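Local coordinates for protein maleylpyruvate isomerase (Ralstonia sp., PDB 2V6K) that catalyses the glutathione-dependent isomerisation of maleylpyruvate to fumarylpyruvate in naphthalene degradation, acting as a homodimeric Zeta-class glutathione transferase, at residues Leu17-Asn22 / Ala165-Val170; Gly154-Ser157 / Thr161-Leu164. All coordinates share one frame; numbering follows the deposited sequence.

Helix 164-178 ties the two contacts together. In interaction 1 its first turns, 165-170, pack against helix 12-24, so the all-helical C-terminal domain meets the thioredoxin-like N-terminal domain, the contact's centre lying about 6 Å from the centre of the chain. Interaction 2 lies about 11 Å away, centre to centre, in the loop that leads from helix 125-149 into helix 164-178. Along the chain it is nested inside the long loop closed by interaction 1. The two also touch directly: D166 OD1 lies 2.7 Å from S157 OG, a probable hydrogen bond, and A165 CB packs on S157 CB. The folded loop is thus joined to the same helix start that faces the other domain.

Interaction 1. Residues Leu17-Asn22 / Ala165-Val170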
ATOM      1  N   LEU A  17      -6.401 -11.477  -3.374  1.00  4.42           N
ATOM      2  CA  LEU A  17      -6.132 -11.836  -4.757  1.00  4.43           C
ATOM      3  C   LEU A  17      -7.054 -12.955  -5.247  1.00  4.73           C
ATOM      4  O   LEU A  17      -7.504 -12.933  -6.402  1.00  5.04           O
ATOM      5  CB  LEU A  17      -4.654 -12.192  -4.942  1.00  5.55           C
ATOM      6  CG  LEU A  17      -4.214 -12.631  -6.342  1.00  3.88           C
ATOM      7  CD1 LEU A  17      -4.647 -11.630  -7.413  1.00  6.92           C
ATOM      8  CD2 LEU A  17      -2.717 -12.808  -6.376  1.00  5.53           C
ATOM      9  N   ARG A  18      -7.357 -13.918  -4.380  1.00  4.31           N
ATOM     10  CA  ARG A  18      -8.286 -14.983  -4.763  1.00  4.51           C
ATOM     11  C   ARG A  18      -9.646 -14.418  -5.145  1.00  4.44           C
ATOM     12  O   ARG A  18     -10.262 -14.889  -6.100  1.00  5.22           O
ATOM     13  CB  ARG A  18      -8.442 -16.033  -3.659  1.00  4.28           C
ATOM     14  CG  ARG A  18      -7.214 -16.913  -3.462  1.00  4.97           C
ATOM     15  CD  ARG A  18      -7.476 -18.074  -2.501  1.00  5.74           C
ATOM     16  NE  ARG A  18      -8.009 -17.688  -1.190  1.00  5.52           N
ATOM     17  CZ  ARG A  18      -7.321 -17.692  -0.047  1.00  4.59           C
ATOM     18  NH1 ARG A  18      -6.029 -18.023  -0.020  1.00  5.35           N
ATOM     19  NH2 ARG A  18      -7.930 -17.349   1.079  1.00  5.83           N
ATOM     20  N   ILE A  19     -10.118 -13.408  -4.413  1.00  4.44           N
ATOM     21  CA  ILE A  19     -11.405 -12.791  -4.750  1.00  3.94           C
ATOM     22  C   ILE A  19     -11.352 -12.200  -6.156  1.00  4.30           C
ATOM     23  O   ILE A  19     -12.250 -12.435  -6.960  1.00  4.34           O
ATOM     24  CB  ILE A  19     -11.837 -11.702  -3.741  1.00  4.36           C
ATOM     25  CG1 ILE A  19     -12.040 -12.289  -2.340  1.00  4.62           C
ATOM     26  CG2 ILE A  19     -13.125 -11.028  -4.214  1.00  5.78           C
ATOM     27  CD1 ILE A  19     -12.077 -11.233  -1.225  1.00  5.14           C
ATOM     28  N   ALA A  20     -10.297 -11.447  -6.449  1.00  4.60           N
ATOM     29  CA  ALA A  20     -10.154 -10.807  -7.758  1.00  4.63           C
ATOM     30  C   ALA A  20     -10.087 -11.842  -8.882  1.00  4.81           C
ATOM     31  O   ALA A  20     -10.765 -11.698  -9.903  1.00  5.38           O
ATOM     32  CB  ALA A  20      -8.930  -9.904  -7.781  1.00  5.39           C
ATOM     33  N   LEU A  21      -9.287 -12.891  -8.694  1.00  4.55           N
ATOM     34  CA  LEU A  21      -9.198 -13.967  -9.682  1.00  4.86           C
ATOM     35  C   LEU A  21     -10.552 -14.617  -9.917  1.00  5.08           C
ATOM     36  O   LEU A  21     -10.930 -14.856 -11.064  1.00  5.01           O
ATOM     37  CB  LEU A  21      -8.169 -15.021  -9.255  1.00  5.26           C
ATOM     38  CG  LEU A  21      -6.701 -14.602  -9.354  1.00  4.11           C
ATOM     39  CD1 LEU A  21      -5.851 -15.491  -8.480  1.00  6.76           C
ATOM     40  CD2 LEU A  21      -6.222 -14.664 -10.791  1.00  6.92           C
ATOM     41  N   ASN A  22     -11.282 -14.893  -8.838  1.00  5.18           N
ATOM     42  CA  ASN A  22     -12.594 -15.531  -8.955  1.00  5.65           C
ATOM     43  C   ASN A  22     -13.614 -14.633  -9.639  1.00  4.89           C
ATOM     44  O   ASN A  22     -14.412 -15.109 -10.452  1.00  5.84           O
ATOM     45  CB  ASN A  22     -13.125 -15.976  -7.590  1.00  5.94           C
ATOM     46  CG  ASN A  22     -12.299 -17.079  -6.969  1.00  8.66           C
ATOM     47  OD1 ASN A  22     -11.383 -17.618  -7.590  1.00  9.31           O
ATOM     48  ND2 ASN A  22     -12.615 -17.414  -5.721  1.00  8.75           N
ATOM     49  N   ALA A 165     -11.975  -2.494  -4.363  1.00  5.85           N
ATOM     50  CA  ALA A 165     -12.046  -2.087  -2.954  1.00  6.37           C
ATOM     51  C   ALA A 165     -12.636  -3.209  -2.092  1.00  6.34           C
ATOM     52  O   ALA A 165     -12.149  -3.479  -0.991  1.00  6.79           O
ATOM     53  CB  ALA A 165     -12.840  -0.796  -2.788  1.00  6.95           C
ATOM     54  N   ASP A 166     -13.656  -3.891  -2.604  1.00  5.77           N
ATOM     55  CA  ASP A 166     -14.264  -5.003  -1.868  1.00  5.99           C
ATOM     56  C   ASP A 166     -13.304  -6.172  -1.721  1.00  5.83           C
ATOM     57  O   ASP A 166     -13.349  -6.895  -0.719  1.00  6.50           O
ATOM     58  CB  ASP A 166     -15.543  -5.473  -2.561  1.00  5.80           C
ATOM     59  CG  ASP A 166     -16.542  -4.360  -2.739  1.00  6.73           C
ATOM     60  OD1 ASP A 166     -16.896  -3.699  -1.739  1.00  6.83           O
ATOM     61  OD2 ASP A 166     -16.981  -4.152  -3.889  1.00  6.95           O
ATOM     62  N   CYS A 167     -12.444  -6.366  -2.718  1.00  6.11           N
ATOM     63  CA  CYS A 167     -11.419  -7.407  -2.649  1.00  6.34           C
ATOM     64  C   CYS A 167     -10.474  -7.173  -1.484  1.00  6.55           C
ATOM     65  O   CYS A 167     -10.005  -8.131  -0.880  1.00  6.58           O
ATOM     66  CB  CYS A 167     -10.610  -7.491  -3.943  1.00  6.14           C
ATOM     67  SG  CYS A 167     -11.558  -7.928  -5.397  1.00  7.17           S
ATOM     68  N   TYR A 168     -10.202  -5.906  -1.175  1.00  6.27           N
ATOM     69  CA  TYR A 168      -9.366  -5.565  -0.025  1.00  6.24           C
ATOM     70  C   TYR A 168     -10.157  -5.582   1.281  1.00  7.24           C
ATOM     71  O   TYR A 168      -9.646  -6.023   2.313  1.00  6.88           O
ATOM     72  CB  TYR A 168      -8.764  -4.175  -0.190  1.00  6.39           C
ATOM     73  CG  TYR A 168      -7.630  -4.017  -1.181  1.00  5.36           C
ATOM     74  CD1 TYR A 168      -6.358  -3.637  -0.746  1.00  5.96           C
ATOM     75  CD2 TYR A 168      -7.836  -4.162  -2.555  1.00  5.89           C
ATOM     76  CE1 TYR A 168      -5.320  -3.435  -1.642  1.00  4.69           C
ATOM     77  CE2 TYR A 168      -6.796  -3.958  -3.465  1.00  5.11           C
ATOM     78  CZ  TYR A 168      -5.544  -3.585  -2.999  1.00  4.85           C
ATOM     79  OH  TYR A 168      -4.519  -3.345  -3.874  1.00  5.87           O
ATOM     80  N   LEU A 169     -11.390  -5.078   1.259  1.00  6.27           N
ATOM     81  CA  LEU A 169     -12.159  -4.931   2.491  1.00  6.64           C
ATOM     82  C   LEU A 169     -12.518  -6.266   3.137  1.00  6.97           C
ATOM     83  O   LEU A 169     -12.361  -6.437   4.351  1.00  7.08           O
ATOM     84  CB  LEU A 169     -13.430  -4.104   2.252  1.00  7.18           C
ATOM     85  CG  LEU A 169     -14.294  -3.886   3.496  1.00  5.80           C
ATOM     86  CD1 LEU A 169     -13.581  -2.979   4.497  1.00  7.47           C
ATOM     87  CD2 LEU A 169     -15.654  -3.322   3.100  1.00  7.53           C
ATOM     88  N   VAL A 170     -13.009  -7.204   2.335  1.00  6.17           N
ATOM     89  CA  VAL A 170     -13.512  -8.461   2.880  1.00  6.08           C
ATOM     90  C   VAL A 170     -12.454  -9.232   3.701  1.00  6.05           C
ATOM     91  O   VAL A 170     -12.725  -9.620   4.830  1.00  5.65           O
ATOM     92  CB  VAL A 170     -14.220  -9.306   1.791  1.00  6.18           C
ATOM     93  CG1 VAL A 170     -14.438 -10.733   2.242  1.00  6.26           C
ATOM     94  CG2 VAL A 170     -15.555  -8.652   1.442  1.00  6.78           C
TER
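This is the domain interface of the glutathione transferase fold, where I19 and A20 of helix 12-24 meet C167 and V170 of helix 164-178. The helix segments run roughly antiparallel, at 143°, with axes 8.8 Å apart at closest approach. I19 and C167 face each other most directly, their CA atoms 5.8 Å apart. C167 SG packs beside I19 CG2 at 3.7 Å and against A20, lying 3.9 Å from the backbone N and 4.1 Å from CB. One thiol therefore packs against two consecutive residues of the opposing helix. I19 answers with its longer branch. CG1 stands beside the backbone N (chi1 -62°) and CD1 continues outward in an extended chain (chi2 164°), which carries this methyl over the C167 backbone, 3.7 Å from the carbonyl O, and on to V170 CB at 4.2 Å. The side chains meet by van der Waals packing over a small area; the C167 carbonyl O, buried under I19 CD1, has no hydrogen-bond partner in the model. The glutathione-binding residues S11, G12 and T13 lie at the start of helix 12-24, S11 just before it, so the packing joins the helix that starts at this site to the C-terminal domain. R18 faces elsewhere, its guanidinium hydrogen-bonded to the carbonyls of F8 and W9, just past strand 4-7, and of A205. Helix 67-77 touches both partners, through L17 and L21 on L74 and Y168 on P68; helix 200-205 packs on I19 through F202 and A205, and helix 187-196 meets V170.

Interaction 2. Residues Gly154-Ser157 / Thr161-Leu164; sequences GRYS and TPTL
Segments 154-157 and 161-164 are two non-regular arms of one tight loop, nearest at Y156 and P162, whose CA atoms are 5.9 Å apart, with just three residues linking the arms. Contact is made by the Y156 ring, which lies against the T161-P162 peptide and the proline ring. P162 CD sits over the ring face in a CH-pi contact, 4.2 Å from the Y156 ring centroid and only 19° off the normal. P162 N lies above the same face but nearer the rim, 3.7 Å from Y156 CD2. T161 C comes in obliquely, 3.5 Å from Y156 CD2. The Y156 and P162 side chains lie side by side, pointing the same way. Y156 CB points at the other arm, and CG, anti to the carbonyl carbon (chi1 -52°), sets the ring against 161-162. R155 CB lies over the opposite face, 3.9 Å above the ring plane, and the arginine curls round until Y156 OH sits 3.8 Å above the guanidinium plane, over its centre. The ring is thereby held between R155 CB and P162. A salt bridge from R155 NE to D160 OD1 fastens the arginine to the turn, while A195, C196 and L199 pack around the tyrosine. Just beyond the proline, T163 is the N-cap of helix 164-178. The sequence T163-x-x-D166 matches the Ser/Thr-x-x-Asp N-capping box known at the start of this helix in glutathione transferases. Its aspartate half is made, D166 OD2 accepting from T163 N, while T163 OG1 accepts only a weak hydrogen bond, from A165 N instead of the D166 amide.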
ATOM      1  N   GLY A 154     -24.324   1.651  -3.729  1.00  9.73           N
ATOM      2  CA  GLY A 154     -25.302   0.582  -3.539  1.00  8.40           C
ATOM      3  C   GLY A 154     -24.863  -0.390  -2.457  1.00  8.51           C
ATOM      4  O   GLY A 154     -24.506   0.025  -1.354  1.00 10.16           O
ATOM      5  N   ARG A 155     -24.877  -1.680  -2.784  1.00  7.45           N
ATOM      6  CA  ARG A 155     -24.602  -2.751  -1.816  1.00  7.73           C
ATOM      7  C   ARG A 155     -23.129  -2.905  -1.458  1.00  7.81           C
ATOM      8  O   ARG A 155     -22.789  -3.513  -0.438  1.00  8.01           O
ATOM      9  CB  ARG A 155     -25.108  -4.090  -2.359  1.00  8.38           C
ATOM     10  CG  ARG A 155     -26.617  -4.164  -2.527  1.00 11.63           C
ATOM     11  CD  ARG A 155     -27.024  -5.339  -3.410  1.00 15.62           C
ATOM     12  NE  ARG A 155     -26.620  -5.146  -4.802  1.00 15.22           N
ATOM     13  CZ  ARG A 155     -26.729  -6.064  -5.758  1.00 17.63           C
ATOM     14  NH1 ARG A 155     -27.236  -7.261  -5.492  1.00 17.82           N
ATOM     15  NH2 ARG A 155     -26.328  -5.781  -6.991  1.00 18.71           N
ATOM     16  N   TYR A 156     -22.249  -2.375  -2.300  1.00  6.24           N
ATOM     17  CA  TYR A 156     -20.819  -2.631  -2.163  1.00  6.51           C
ATOM     18  C   TYR A 156     -20.062  -1.364  -1.785  1.00  5.89           C
ATOM     19  O   TYR A 156     -20.680  -0.342  -1.491  1.00  6.83           O
ATOM     20  CB  TYR A 156     -20.285  -3.286  -3.444  1.00  7.56           C
ATOM     21  CG  TYR A 156     -21.107  -4.494  -3.832  1.00  7.54           C
ATOM     22  CD1 TYR A 156     -21.011  -5.692  -3.119  1.00  7.84           C
ATOM     23  CD2 TYR A 156     -22.018  -4.425  -4.880  1.00  8.16           C
ATOM     24  CE1 TYR A 156     -21.787  -6.796  -3.463  1.00  8.30           C
ATOM     25  CE2 TYR A 156     -22.801  -5.524  -5.233  1.00  8.72           C
ATOM     26  CZ  TYR A 156     -22.682  -6.702  -4.521  1.00  7.43           C
ATOM     27  OH  TYR A 156     -23.459  -7.779  -4.874  1.00  9.33           O
ATOM     28  N   SER A 157     -18.733  -1.424  -1.774  1.00  5.69           N
ATOM     29  CA  SER A 157     -17.944  -0.262  -1.351  1.00  6.83           C
ATOM     30  C   SER A 157     -18.140   0.941  -2.262  1.00  7.53           C
ATOM     31  O   SER A 157     -18.078   2.082  -1.812  1.00  9.02           O
ATOM     32  CB  SER A 157     -16.454  -0.597  -1.294  1.00  6.99           C
ATOM     33  OG  SER A 157     -16.170  -1.556  -0.287  1.00  6.88           O
ATOM     34  N   THR A 161     -21.828  -2.726  -8.011  1.00  7.03           N
ATOM     35  CA  THR A 161     -21.104  -3.926  -8.418  1.00  7.15           C
ATOM     36  C   THR A 161     -19.848  -4.060  -7.558  1.00  6.50           C
ATOM     37  O   THR A 161     -19.320  -3.055  -7.063  1.00  7.16           O
ATOM     38  CB  THR A 161     -20.694  -3.884  -9.906  1.00  8.49           C
ATOM     39  OG1 THR A 161     -19.809  -2.780 -10.124  1.00 11.24           O
ATOM     40  CG2 THR A 161     -21.917  -3.752 -10.818  1.00 10.46           C
ATOM     41  N   PRO A 162     -19.376  -5.300  -7.345  1.00  5.67           N
ATOM     42  CA  PRO A 162     -18.107  -5.435  -6.628  1.00  6.63           C
ATOM     43  C   PRO A 162     -16.969  -4.757  -7.381  1.00  6.36           C
ATOM     44  O   PRO A 162     -16.939  -4.770  -8.613  1.00  6.95           O
ATOM     45  CB  PRO A 162     -17.885  -6.949  -6.588  1.00  6.60           C
ATOM     46  CG  PRO A 162     -19.251  -7.536  -6.761  1.00  8.50           C
ATOM     47  CD  PRO A 162     -19.958  -6.610  -7.697  1.00  6.88           C
ATOM     48  N   THR A 163     -16.059  -4.145  -6.630  1.00  5.54           N
ATOM     49  CA  THR A 163     -14.873  -3.510  -7.200  1.00  5.69           C
ATOM     50  C   THR A 163     -13.647  -4.006  -6.454  1.00  6.02           C
ATOM     51  O   THR A 163     -13.757  -4.770  -5.478  1.00  6.12           O
ATOM     52  CB  THR A 163     -14.917  -1.968  -7.091  1.00  5.85           C
ATOM     53  OG1 THR A 163     -14.966  -1.587  -5.711  1.00  6.92           O
ATOM     54  CG2 THR A 163     -16.116  -1.387  -7.844  1.00  7.08           C
ATOM     55  N   LEU A 164     -12.464  -3.582  -6.883  1.00  5.67           N
ATOM     56  CA  LEU A 164     -11.286  -4.034  -6.157  1.00  7.01           C
ATOM     57  C   LEU A 164     -11.264  -3.574  -4.698  1.00  7.00           C
ATOM     58  O   LEU A 164     -10.642  -4.225  -3.865  1.00  7.19           O
ATOM     59  CB  LEU A 164      -9.967  -3.764  -6.892  1.00  9.80           C
ATOM     60  CG  LEU A 164      -9.487  -2.377  -7.291  1.00 10.87           C
ATOM     61  CD1 LEU A 164      -8.974  -1.589  -6.096  1.00  8.05           C
ATOM     62  CD2 LEU A 164      -8.389  -2.538  -8.342  1.00 11.50           C
TER